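Amidohydrolase (PDB 3NUR) probably hydrolyses carbon–nitrogen bonds of linear amides other than peptide bonds, as a putative amidohydrolase whose TIM barrel holds a calcium ion in this crystal. Local coordinates at residues V130-L135 against P188-P193; N248-H253 against A348-L353. All coordinates share one frame; numbering follows the deposited sequence.

Interaction 1. Residues V130-L135 against P188-P193; sequences VGFATL and PIYLHP. With CA (calcium ion), chain B.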
ATOM      1  N   VAL A 130      11.413  -8.767   2.004  1.00  9.81           N
ATOM      2  CA  VAL A 130      10.495  -9.385   1.053  1.00  9.95           C
ATOM      3  C   VAL A 130      10.188  -8.252   0.041  1.00 12.79           C
ATOM      4  O   VAL A 130      10.109  -7.078   0.429  1.00 13.07           O
ATOM      5  CB  VAL A 130       9.233  -9.941   1.764  1.00 14.66           C
ATOM      6  CG1 VAL A 130       8.126 -10.262   0.772  1.00 14.97           C
ATOM      7  CG2 VAL A 130       9.576 -11.192   2.577  1.00 14.87           C
ATOM      8  N   GLY A 131      10.042  -8.594  -1.235  1.00  8.76           N
ATOM      9  CA  GLY A 131       9.783  -7.548  -2.219  1.00  8.52           C
ATOM     10  C   GLY A 131       8.360  -7.450  -2.713  1.00 11.37           C
ATOM     11  O   GLY A 131       7.666  -8.462  -2.860  1.00 10.37           O
ATOM     12  N   PHE A 132       7.930  -6.207  -2.971  1.00  8.46           N
ATOM     13  CA  PHE A 132       6.662  -5.896  -3.612  1.00  8.42           C
ATOM     14  C   PHE A 132       7.031  -5.304  -4.966  1.00 12.15           C
ATOM     15  O   PHE A 132       7.983  -4.504  -5.063  1.00 10.60           O
ATOM     16  CB  PHE A 132       5.799  -4.912  -2.772  1.00  9.93           C
ATOM     17  CG  PHE A 132       4.759  -5.544  -1.850  1.00 12.47           C
ATOM     18  CD1 PHE A 132       4.637  -6.926  -1.748  1.00 15.10           C
ATOM     19  CD2 PHE A 132       3.947  -4.753  -1.044  1.00 16.48           C
ATOM     20  CE1 PHE A 132       3.675  -7.509  -0.900  1.00 17.04           C
ATOM     21  CE2 PHE A 132       2.999  -5.334  -0.183  1.00 18.89           C
ATOM     22  CZ  PHE A 132       2.854  -6.706  -0.139  1.00 16.95           C
ATOM     23  N   ALA A 133       6.317  -5.734  -6.005  1.00  8.52           N
ATOM     24  CA  ALA A 133       6.553  -5.277  -7.388  1.00  8.61           C
ATOM     25  C   ALA A 133       6.185  -3.813  -7.616  1.00 11.61           C
ATOM     26  O   ALA A 133       5.225  -3.304  -7.018  1.00 10.83           O
ATOM     27  CB  ALA A 133       5.740  -6.133  -8.339  1.00  9.89           C
ATOM     28  N   THR A 134       6.956  -3.146  -8.489  1.00  9.91           N
ATOM     29  CA  THR A 134       6.714  -1.791  -8.994  1.00 10.02           C
ATOM     30  C   THR A 134       6.276  -2.026 -10.444  1.00 13.14           C
ATOM     31  O   THR A 134       6.988  -2.690 -11.204  1.00 12.81           O
ATOM     32  CB  THR A 134       7.925  -0.873  -8.822  1.00 13.39           C
ATOM     33  OG1 THR A 134       8.242  -0.821  -7.428  1.00 12.36           O
ATOM     34  CG2 THR A 134       7.657   0.549  -9.333  1.00 11.14           C
ATOM     35  N   LEU A 135       5.058  -1.580 -10.785  1.00  8.80           N
ATOM     36  CA  LEU A 135       4.453  -1.896 -12.083  1.00  8.79           C
ATOM     37  C   LEU A 135       4.202  -0.722 -12.985  1.00 12.85           C
ATOM     38  O   LEU A 135       3.703   0.286 -12.512  1.00 11.49           O
ATOM     39  CB  LEU A 135       3.124  -2.649 -11.883  1.00  8.99           C
ATOM     40  CG  LEU A 135       3.164  -3.895 -10.977  1.00 12.17           C
ATOM     41  CD1 LEU A 135       1.778  -4.413 -10.734  1.00 12.41           C
ATOM     42  CD2 LEU A 135       4.068  -4.980 -11.574  1.00 13.20           C
ATOM     43  N   PRO A 188      -1.215 -10.095  -2.731  1.00 10.47           N
ATOM     44  CA  PRO A 188      -2.017  -8.868  -2.589  1.00  8.94           C
ATOM     45  C   PRO A 188      -1.452  -7.676  -3.384  1.00 10.77           C
ATOM     46  O   PRO A 188      -0.306  -7.681  -3.848  1.00 10.24           O
ATOM     47  CB  PRO A 188      -1.933  -8.591  -1.085  1.00 10.08           C
ATOM     48  CG  PRO A 188      -0.547  -9.051  -0.710  1.00 13.63           C
ATOM     49  CD  PRO A 188      -0.272 -10.253  -1.592  1.00 10.73           C
ATOM     50  N   ILE A 189      -2.274  -6.628  -3.508  1.00  8.39           N
ATOM     51  CA  ILE A 189      -1.875  -5.354  -4.112  1.00  7.94           C
ATOM     52  C   ILE A 189      -2.042  -4.293  -3.010  1.00  9.74           C
ATOM     53  O   ILE A 189      -3.126  -4.146  -2.458  1.00 10.50           O
ATOM     54  CB  ILE A 189      -2.716  -4.971  -5.372  1.00 11.17           C
ATOM     55  CG1 ILE A 189      -2.514  -5.960  -6.555  1.00 12.05           C
ATOM     56  CG2 ILE A 189      -2.423  -3.537  -5.796  1.00 11.71           C
ATOM     57  CD1 ILE A 189      -3.543  -5.802  -7.652  1.00 11.82           C
ATOM     58  N   TYR A 190      -0.984  -3.556  -2.709  1.00  8.13           N
ATOM     59  CA  TYR A 190      -1.020  -2.452  -1.747  1.00  7.07           C
ATOM     60  C   TYR A 190      -1.329  -1.200  -2.584  1.00 10.75           C
ATOM     61  O   TYR A 190      -0.581  -0.900  -3.518  1.00 11.67           O
ATOM     62  CB  TYR A 190       0.359  -2.294  -1.044  1.00  6.36           C
ATOM     63  CG  TYR A 190       0.325  -1.561   0.289  1.00  8.33           C
ATOM     64  CD1 TYR A 190       0.789  -2.169   1.451  1.00 10.01           C
ATOM     65  CD2 TYR A 190      -0.122  -0.243   0.378  1.00  9.11           C
ATOM     66  CE1 TYR A 190       0.762  -1.511   2.679  1.00 11.02           C
ATOM     67  CE2 TYR A 190      -0.132   0.440   1.601  1.00  8.04           C
ATOM     68  CZ  TYR A 190       0.314  -0.201   2.748  1.00 12.59           C
ATOM     69  OH  TYR A 190       0.256   0.427   3.970  1.00 11.16           O
ATOM     70  N   LEU A 191      -2.446  -0.498  -2.291  1.00  8.58           N
ATOM     71  CA  LEU A 191      -2.846   0.727  -3.025  1.00  8.14           C
ATOM     72  C   LEU A 191      -2.438   1.910  -2.146  1.00 12.06           C
ATOM     73  O   LEU A 191      -2.976   2.084  -1.054  1.00 10.91           O
ATOM     74  CB  LEU A 191      -4.359   0.727  -3.286  1.00  9.37           C
ATOM     75  CG  LEU A 191      -4.906   1.789  -4.254  1.00 14.21           C
ATOM     76  CD1 LEU A 191      -4.379   1.561  -5.694  1.00 15.78           C
ATOM     77  CD2 LEU A 191      -6.437   1.751  -4.258  1.00 16.96           C
ATOM     78  N   HIS A 192      -1.448   2.678  -2.607  1.00  8.63           N
ATOM     79  CA  HIS A 192      -0.796   3.768  -1.869  1.00  8.14           C
ATOM     80  C   HIS A 192      -1.138   5.146  -2.467  1.00 10.66           C
ATOM     81  O   HIS A 192      -1.295   5.255  -3.680  1.00  9.51           O
ATOM     82  CB  HIS A 192       0.730   3.523  -1.952  1.00  8.39           C
ATOM     83  CG  HIS A 192       1.605   4.425  -1.124  1.00 11.50           C
ATOM     84  ND1 HIS A 192       1.831   5.732  -1.481  1.00 13.04           N
ATOM     85  CD2 HIS A 192       2.308   4.153  -0.003  1.00 12.73           C
ATOM     86  CE1 HIS A 192       2.612   6.235  -0.537  1.00 12.92           C
ATOM     87  NE2 HIS A 192       2.933   5.319   0.364  1.00 12.85           N
ATOM     88  N   PRO A 193      -1.143   6.224  -1.656  1.00  7.57           N
ATOM     89  CA  PRO A 193      -1.438   7.550  -2.222  1.00  7.46           C
ATOM     90  C   PRO A 193      -0.318   8.116  -3.110  1.00 11.81           C
ATOM     91  O   PRO A 193       0.830   7.667  -3.071  1.00 11.58           O
ATOM     92  CB  PRO A 193      -1.639   8.423  -0.985  1.00  9.08           C
ATOM     93  CG  PRO A 193      -0.863   7.741   0.106  1.00 12.42           C
ATOM     94  CD  PRO A 193      -1.063   6.277  -0.173  1.00  8.60           C
TER
HETATM   95 CA    CA B 358       4.273   5.439   2.273  1.00  6.43          CA
HETATM   96  O   HOH W   1       3.068   7.048   3.120  1.00 15.38           O
HETATM   97  O   HOH W   2       5.206   7.161   1.151  1.00 19.12           O
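The ring of Phe132 presents CE2 to the edge of the Tyr190 ring, close to that ring's plane, while Tyr190 CB (4.1 Å from Phe132 CE2) and Pro188 CG (4.2 Å from Phe132 CZ) approach the phenylalanine obliquely. On one face of the His192 imidazole sits Pro193 CD, 3.1 Å above the plane and displaced toward the rim. Phe132, Pro188 and Tyr190 belong to the interior of the TIM barrel, where Phe132 reaches past strand 159-162 to strand 189-192; His192 and Pro193 lie at the C-terminal end of that strand. Across the contact the Phe132 side chain crosses those of Pro188 and Tyr190 at about a right angle, and the touch is wholly apolar. With CG anti to the backbone N (chi1 -159°), Tyr190 turns its CD1 edge to Phe132 CE2, and its OH bonds to Thr289 OG1. At the metal site, His192 NE2 binds calcium at 2.3 Å, together with Glu28, His30, Asp316 and two waters. Along with this bond, the other nitrogen helps to fix the rotation of the imidazole: His192 ND1 donates to Pro193 O at 2.7 Å (N-H...O angle 151°), nearly in the ring plane and on a lone pair of the carbonyl.

Interaction 2. Residues N248-H253 against A348-L353; sequences NMIIGH and AKLLGL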
ATOM      1  N   ASN A 248      -6.913 -10.039  -2.371  1.00 10.24           N
ATOM      2  CA  ASN A 248      -6.806  -9.155  -1.216  1.00 10.75           C
ATOM      3  C   ASN A 248      -6.032  -7.908  -1.579  1.00 14.00           C
ATOM      4  O   ASN A 248      -5.033  -7.961  -2.299  1.00 12.23           O
ATOM      5  CB  ASN A 248      -6.131  -9.798  -0.003  1.00 12.29           C
ATOM      6  CG  ASN A 248      -6.890 -10.956   0.545  1.00 22.97           C
ATOM      7  OD1 ASN A 248      -8.039 -10.829   0.978  1.00 15.07           O
ATOM      8  ND2 ASN A 248      -6.268 -12.115   0.485  1.00 14.49           N
HETATM    9  N   MSE A 249      -6.483  -6.790  -1.068  1.00 10.42           N
HETATM   10  CA  MSE A 249      -5.757  -5.550  -1.220  1.00  9.47           C
HETATM   11  C   MSE A 249      -5.356  -5.005   0.120  1.00 12.33           C
HETATM   12  O   MSE A 249      -5.935  -5.414   1.129  1.00 12.08           O
HETATM   13  CB  MSE A 249      -6.526  -4.580  -2.099  1.00 11.86           C
HETATM   14  CG  MSE A 249      -6.392  -5.084  -3.550  1.00 20.13           C
HETATM   15 SE   MSE A 249      -7.197  -4.020  -4.707  0.60 29.96          SE
HETATM   16  CE  MSE A 249      -5.884  -2.535  -4.618  1.00 25.37           C
ATOM     17  N   ILE A 250      -4.307  -4.167   0.156  1.00  9.33           N
ATOM     18  CA  ILE A 250      -3.837  -3.548   1.396  1.00  7.35           C
ATOM     19  C   ILE A 250      -3.893  -2.020   1.228  1.00  8.56           C
ATOM     20  O   ILE A 250      -3.543  -1.495   0.173  1.00  7.74           O
ATOM     21  CB  ILE A 250      -2.403  -4.004   1.800  1.00  8.97           C
ATOM     22  CG1 ILE A 250      -2.215  -5.548   1.653  1.00  9.16           C
ATOM     23  CG2 ILE A 250      -2.094  -3.543   3.236  1.00  7.84           C
ATOM     24  CD1 ILE A 250      -0.738  -6.001   1.644  1.00 11.17           C
ATOM     25  N   ILE A 251      -4.357  -1.323   2.266  1.00  7.59           N
ATOM     26  CA  ILE A 251      -4.387   0.137   2.307  1.00  7.59           C
ATOM     27  C   ILE A 251      -3.817   0.601   3.631  1.00 11.97           C
ATOM     28  O   ILE A 251      -4.045  -0.033   4.655  1.00 12.01           O
ATOM     29  CB  ILE A 251      -5.766   0.756   2.021  1.00 10.29           C
ATOM     30  CG1 ILE A 251      -6.871   0.181   2.962  1.00 10.65           C
ATOM     31  CG2 ILE A 251      -6.110   0.652   0.495  1.00 10.19           C
ATOM     32  CD1 ILE A 251      -8.309   0.802   2.724  1.00 17.70           C
ATOM     33  N   GLY A 252      -3.079   1.697   3.584  1.00  9.16           N
ATOM     34  CA  GLY A 252      -2.427   2.280   4.742  1.00  7.52           C
ATOM     35  C   GLY A 252      -3.212   3.395   5.380  1.00  8.92           C
ATOM     36  O   GLY A 252      -4.419   3.529   5.156  1.00  9.19           O
ATOM     37  N   HIS A 253      -2.526   4.192   6.211  1.00  5.80           N
ATOM     38  CA  HIS A 253      -3.084   5.345   6.920  1.00  6.04           C
ATOM     39  C   HIS A 253      -4.432   5.048   7.553  1.00  9.33           C
ATOM     40  O   HIS A 253      -5.381   5.862   7.472  1.00  8.28           O
ATOM     41  CB  HIS A 253      -3.077   6.582   6.000  1.00  7.39           C
ATOM     42  CG  HIS A 253      -1.742   6.750   5.337  1.00 10.76           C
ATOM     43  ND1 HIS A 253      -1.479   6.204   4.085  1.00 12.09           N
ATOM     44  CD2 HIS A 253      -0.603   7.283   5.831  1.00 12.02           C
ATOM     45  CE1 HIS A 253      -0.192   6.434   3.862  1.00 11.54           C
ATOM     46  NE2 HIS A 253       0.368   7.101   4.872  1.00 12.17           N
ATOM     47  N   ALA A 348       2.351 -13.052   7.868  1.00 11.57           N
ATOM     48  CA  ALA A 348       3.036 -14.298   7.479  1.00 11.77           C
ATOM     49  C   ALA A 348       2.061 -15.205   6.692  1.00 16.76           C
ATOM     50  O   ALA A 348       2.453 -15.800   5.680  1.00 17.76           O
ATOM     51  CB  ALA A 348       3.537 -15.018   8.724  1.00 12.72           C
ATOM     52  N   LYS A 349       0.775 -15.234   7.099  1.00 14.32           N
ATOM     53  CA  LYS A 349      -0.247 -16.022   6.389  1.00 14.50           C
ATOM     54  C   LYS A 349      -0.485 -15.445   4.988  1.00 18.24           C
ATOM     55  O   LYS A 349      -0.476 -16.179   3.992  1.00 16.61           O
ATOM     56  CB  LYS A 349      -1.550 -16.106   7.192  1.00 18.17           C
ATOM     57  CG  LYS A 349      -1.429 -17.048   8.379  1.00 32.42           C
ATOM     58  CD  LYS A 349      -2.680 -17.098   9.244  1.00 42.04           C
ATOM     59  CE  LYS A 349      -2.412 -17.750  10.591  1.00 52.41           C
ATOM     60  NZ  LYS A 349      -1.860 -19.130  10.468  1.00 59.84           N
ATOM     61  N   LEU A 350      -0.639 -14.117   4.917  1.00 13.86           N
ATOM     62  CA  LEU A 350      -0.879 -13.401   3.661  1.00 13.82           C
ATOM     63  C   LEU A 350       0.266 -13.594   2.642  1.00 18.08           C
ATOM     64  O   LEU A 350       0.002 -13.806   1.453  1.00 18.68           O
ATOM     65  CB  LEU A 350      -1.055 -11.899   3.972  1.00 13.55           C
ATOM     66  CG  LEU A 350      -1.367 -10.971   2.771  1.00 16.88           C
ATOM     67  CD1 LEU A 350      -2.627 -11.422   2.033  1.00 16.49           C
ATOM     68  CD2 LEU A 350      -1.520  -9.532   3.237  1.00 16.47           C
ATOM     69  N   LEU A 351       1.519 -13.525   3.111  1.00 13.08           N
ATOM     70  CA  LEU A 351       2.724 -13.647   2.280  1.00 14.11           C
ATOM     71  C   LEU A 351       3.166 -15.103   2.031  1.00 18.59           C
ATOM     72  O   LEU A 351       4.132 -15.322   1.292  1.00 18.40           O
ATOM     73  CB  LEU A 351       3.903 -12.890   2.926  1.00 14.73           C
ATOM     74  CG  LEU A 351       3.770 -11.373   3.159  1.00 20.56           C
ATOM     75  CD1 LEU A 351       4.922 -10.866   4.008  1.00 21.49           C
ATOM     76  CD2 LEU A 351       3.706 -10.605   1.866  1.00 25.07           C
ATOM     77  N   GLY A 352       2.501 -16.052   2.679  1.00 16.54           N
ATOM     78  CA  GLY A 352       2.832 -17.471   2.582  1.00 17.38           C
ATOM     79  C   GLY A 352       4.191 -17.788   3.181  1.00 23.14           C
ATOM     80  O   GLY A 352       4.941 -18.576   2.610  1.00 25.20           O
ATOM     81  N   LEU A 353       4.536 -17.155   4.318  1.00 18.25           N
ATOM     82  CA  LEU A 353       5.821 -17.386   4.995  1.00 27.28           C
ATOM     83  C   LEU A 353       5.764 -18.577   5.942  1.00 64.62           C
ATOM     84  O   LEU A 353       4.852 -18.672   6.756  1.00 43.13           O
ATOM     85  CB  LEU A 353       6.323 -16.128   5.734  1.00 27.04           C
ATOM     86  CG  LEU A 353       6.402 -14.804   4.958  1.00 31.94           C
ATOM     87  CD1 LEU A 353       7.003 -13.715   5.818  1.00 32.26           C
ATOM     88  CD2 LEU A 353       7.201 -14.935   3.657  1.00 33.64           C
TER
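Leu350 carries the whole contact from the helix side, spreading its two methyls over Asn248 and Ile250. The apolar part is a meeting of branch ends: Ile250 CD1 and Leu350 CD2 come tip to tip at 4.0 Å, the isoleucine pointing in from strand 249-251 of the TIM barrel and the leucine from the last turn of helix 336-351. Leu350 extends toward the strand because its CG lies anti to the backbone N (chi1 -178°). The surroundings are largely apolar, with Ile250 also packed on Pro188, Tyr190 and Thr289, and Leu350 on Tyr287 and Leu312.

The second touch joins a polar group to a methyl. Asn248 and Leu350 run past each other in opposite directions, and Asn248 ND2 stands 4.0 Å from Leu350 CD1, a van der Waals contact. The other amide atom, Asn248 OD1, accepts a hydrogen bond from Arg310 NH2, which helps to set the orientation of the amide.

Backbone bonds shape the helix end just beyond Leu350. A Schellman motif closes it: Leu353 N donates to Ala348 O at 2.8 Å and Gly352 N to Lys349 O at 3.3 Å, with Gly352 at positive phi (66°), a conformation that suits glycine. Leu351 O bonds to Lys157 NZ, and Leu351 and Leu353 turn to strand 24-31, so the end of the helix spans from one strand of the barrel to another across the N-terminal ends of the strands.

Of the 109 Å² buried between the two segments, Leu350 supplies 58 Å², more than half; Ile250 and Asn248, the latter through its amide side, share the rest. The fit of strand against helix rests on the shape of one leucine rather than on any directional bond between them.

Both segments of interaction 1 precede those of interaction 2 in the sequence, and their centres lie about 10 Å apart inside one barrel. They meet in the sheet, where strands 189-192 and 249-251 are parallel neighbours: Ile250 N probably donates to Ile189 O at 2.9 Å, and Leu191 N to Ile250 O at 2.9 Å. Their side chains also merge in the barrel interior: Phe132 CZ is 4.1 Å from Ile250 CD1, and Leu351 CD2 of the last helix is 4.2 Å from Phe132 CE1. The two contacts thus form one continuous apolar core near the N-terminal ends of the strands, while His192 binds the calcium ion toward the opposite, C-terminal ends.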